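Local structure of ribosome-binding factor A (Thermus thermophilus, 2DYJ) at residues A[13-18]-A[75-80]. The protein assists late maturation of the 30S ribosomal subunit, binding free 30S subunits and being required for efficient processing of 16S rRNA. Sequence-based numbering, arbitrary orientation.
Sequences KRALAE and RRVRMR
Arg76 lies across one turn of helix 5-21 and grips Glu18 end-on, showing how one arginine can join a loop to a helix by its charge and its flat face at once. The setting is the KH-type fold of this small protein, in which the loop following helix 66-74 runs beside the N-terminal helix on its way to strand 84-89. Both terminal nitrogens converge on a single carboxylate oxygen: Arg76 NH1 and Arg76 NH2 each stand 2.9 Å from Glu18 OE2. This oxygen lies nearly in the guanidinium plane, but the carboxylate is turned 49° from that plane, and both donors reach Glu18 OE2 from the same face of the carboxylate, NH1 on the anti side and NH2 from well above. Both bonds are bent. Beneath the guanidinium, Ala15 offers its backbone: Ala15 CA sits 3.5 Å from the plane, over its centre, while Ala15 CB touches Arg76 NE at 3.5 Å. A looser apolar contact joins Ala15 CB to Val77 CG2 at 4.5 Å. With Arg76 CG between the backbone N and the carbonyl carbon (chi1 50°), the chain bends again at chi3 (-68°), which helps lay the group over Ala15. On the buried side, Ala15 also packs on Leu73 and Val77 on Leu12. Glu19 OE2 forms a second salt bridge with Arg76 NH1, probably helping to fix the guanidinium's rotation.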
loop_
_atom_site.group_PDB
_atom_site.type_symbol
_atom_site.label_atom_id
_atom_site.label_comp_id
_atom_site.label_asym_id
_atom_site.label_seq_id
_atom_site.Cartn_x
_atom_site.Cartn_y
_atom_site.Cartn_z
ATOM N N LYS A 13 3.735 -1.166 6.096
ATOM C CA LYS A 13 2.630 -2.105 5.910
ATOM C C LYS A 13 1.492 -1.833 6.889
ATOM O O LYS A 13 0.315 -1.768 6.502
ATOM C CB LYS A 13 3.114 -3.539 6.100
ATOM C CG LYS A 13 2.004 -4.584 6.023
ATOM C CD LYS A 13 2.589 -5.985 6.094
ATOM C CE LYS A 13 1.798 -6.880 7.036
ATOM N NZ LYS A 13 0.419 -7.130 6.550
ATOM N N ARG A 14 1.836 -1.684 8.164
ATOM C CA ARG A 14 0.804 -1.429 9.152
ATOM C C ARG A 14 0.186 -0.057 8.889
ATOM O O ARG A 14 -1.026 0.114 8.995
ATOM C CB ARG A 14 1.386 -1.512 10.571
ATOM C CG ARG A 14 0.358 -1.236 11.655
ATOM C CD ARG A 14 0.897 -1.520 13.057
ATOM N NE ARG A 14 -0.035 -2.345 13.828
ATOM C CZ ARG A 14 -0.128 -3.670 13.727
ATOM N NH1 ARG A 14 0.663 -4.336 12.894
ATOM N NH2 ARG A 14 -1.022 -4.332 14.447
ATOM N N ALA A 15 1.007 0.912 8.496
ATOM C CA ALA A 15 0.502 2.260 8.224
ATOM C C ALA A 15 -0.448 2.313 7.027
ATOM O O ALA A 15 -1.515 2.935 7.076
ATOM C CB ALA A 15 1.678 3.230 8.002
ATOM N N LEU A 16 -0.055 1.657 5.947
ATOM C CA LEU A 16 -0.858 1.650 4.733
ATOM C C LEU A 16 -2.141 0.837 4.918
ATOM O O LEU A 16 -3.197 1.199 4.403
ATOM C CB LEU A 16 -0.012 1.101 3.575
ATOM C CG LEU A 16 -0.402 1.504 2.152
ATOM C CD1 LEU A 16 -0.638 3.001 2.069
ATOM C CD2 LEU A 16 0.705 1.081 1.196
ATOM N N ALA A 17 -2.060 -0.261 5.657
ATOM C CA ALA A 17 -3.253 -1.067 5.893
ATOM C C ALA A 17 -4.290 -0.189 6.592
ATOM O O ALA A 17 -5.482 -0.280 6.309
ATOM C CB ALA A 17 -2.909 -2.296 6.756
ATOM N N GLU A 18 -3.837 0.668 7.504
ATOM C CA GLU A 18 -4.753 1.554 8.213
ATOM C C GLU A 18 -5.283 2.682 7.342
ATOM O O GLU A 18 -6.459 3.047 7.434
ATOM C CB GLU A 18 -4.070 2.139 9.452
ATOM C CG GLU A 18 -3.868 1.109 10.553
ATOM C CD GLU A 18 -3.136 1.661 11.764
ATOM O OE1 GLU A 18 -2.874 0.882 12.705
ATOM O OE2 GLU A 18 -2.818 2.865 11.774
ATOM N N ARG A 75 2.521 11.747 6.572
ATOM C CA ARG A 75 2.123 12.329 7.852
ATOM C C ARG A 75 2.462 11.454 9.053
ATOM O O ARG A 75 2.398 11.917 10.191
ATOM C CB ARG A 75 0.620 12.635 7.841
ATOM C CG ARG A 75 0.253 13.831 6.968
ATOM C CD ARG A 75 -1.208 14.224 7.123
ATOM N NE ARG A 75 -2.112 13.326 6.420
ATOM C CZ ARG A 75 -2.583 13.517 5.189
ATOM N NH1 ARG A 75 -2.245 14.594 4.484
ATOM N NH2 ARG A 75 -3.395 12.613 4.658
ATOM N N ARG A 76 2.841 10.202 8.815
ATOM C CA ARG A 76 3.146 9.317 9.927
ATOM C C ARG A 76 4.438 8.529 9.879
ATOM O O ARG A 76 4.782 7.848 10.851
ATOM C CB ARG A 76 1.981 8.356 10.173
ATOM C CG ARG A 76 1.471 7.615 8.960
ATOM C CD ARG A 76 0.213 6.824 9.316
ATOM N NE ARG A 76 0.476 5.706 10.225
ATOM C CZ ARG A 76 -0.452 4.831 10.611
ATOM N NH1 ARG A 76 -1.700 4.949 10.178
ATOM N NH2 ARG A 76 -0.131 3.816 11.400
ATOM N N VAL A 77 5.152 8.609 8.760
ATOM C CA VAL A 77 6.419 7.905 8.626
ATOM C C VAL A 77 7.497 8.939 8.373
ATOM O O VAL A 77 7.307 9.871 7.589
ATOM C CB VAL A 77 6.403 6.891 7.456
ATOM C CG1 VAL A 77 7.754 6.173 7.371
ATOM C CG2 VAL A 77 5.288 5.886 7.655
ATOM N N ARG A 78 8.631 8.782 9.043
ATOM C CA ARG A 78 9.718 9.733 8.885
ATOM C C ARG A 78 10.655 9.318 7.759
ATOM O O ARG A 78 11.463 8.403 7.913
ATOM C CB ARG A 78 10.493 9.858 10.200
ATOM C CG ARG A 78 11.300 11.141 10.317
ATOM C CD ARG A 78 10.412 12.359 10.052
ATOM N NE ARG A 78 11.157 13.618 10.077
ATOM C CZ ARG A 78 11.664 14.164 11.178
ATOM N NH1 ARG A 78 11.504 13.565 12.353
ATOM N NH2 ARG A 78 12.336 15.306 11.104
ATOM N N MET A 79 10.516 9.986 6.620
ATOM C CA MET A 79 11.333 9.743 5.433
ATOM C C MET A 79 11.346 11.070 4.682
ATOM O O MET A 79 10.306 11.703 4.530
ATOM C CB MET A 79 10.702 8.673 4.523
ATOM C CG MET A 79 10.901 7.224 4.940
ATOM S SD MET A 79 10.267 6.067 3.677
ATOM C CE MET A 79 11.573 6.223 2.429
ATOM N N ARG A 80 12.516 11.498 4.223
ATOM C CA ARG A 80 12.609 12.744 3.490
ATOM C C ARG A 80 11.722 12.660 2.262
ATOM O O ARG A 80 10.961 13.578 1.983
ATOM C CB ARG A 80 14.058 13.029 3.115
ATOM C CG ARG A 80 14.784 13.866 4.156
ATOM C CD ARG A 80 14.713 13.240 5.551
ATOM N NE ARG A 80 14.830 14.243 6.609
ATOM C CZ ARG A 80 13.866 15.100 6.933
ATOM N NH1 ARG A 80 12.707 15.074 6.286
ATOM N NH2 ARG A 80 14.059 15.986 7.903
#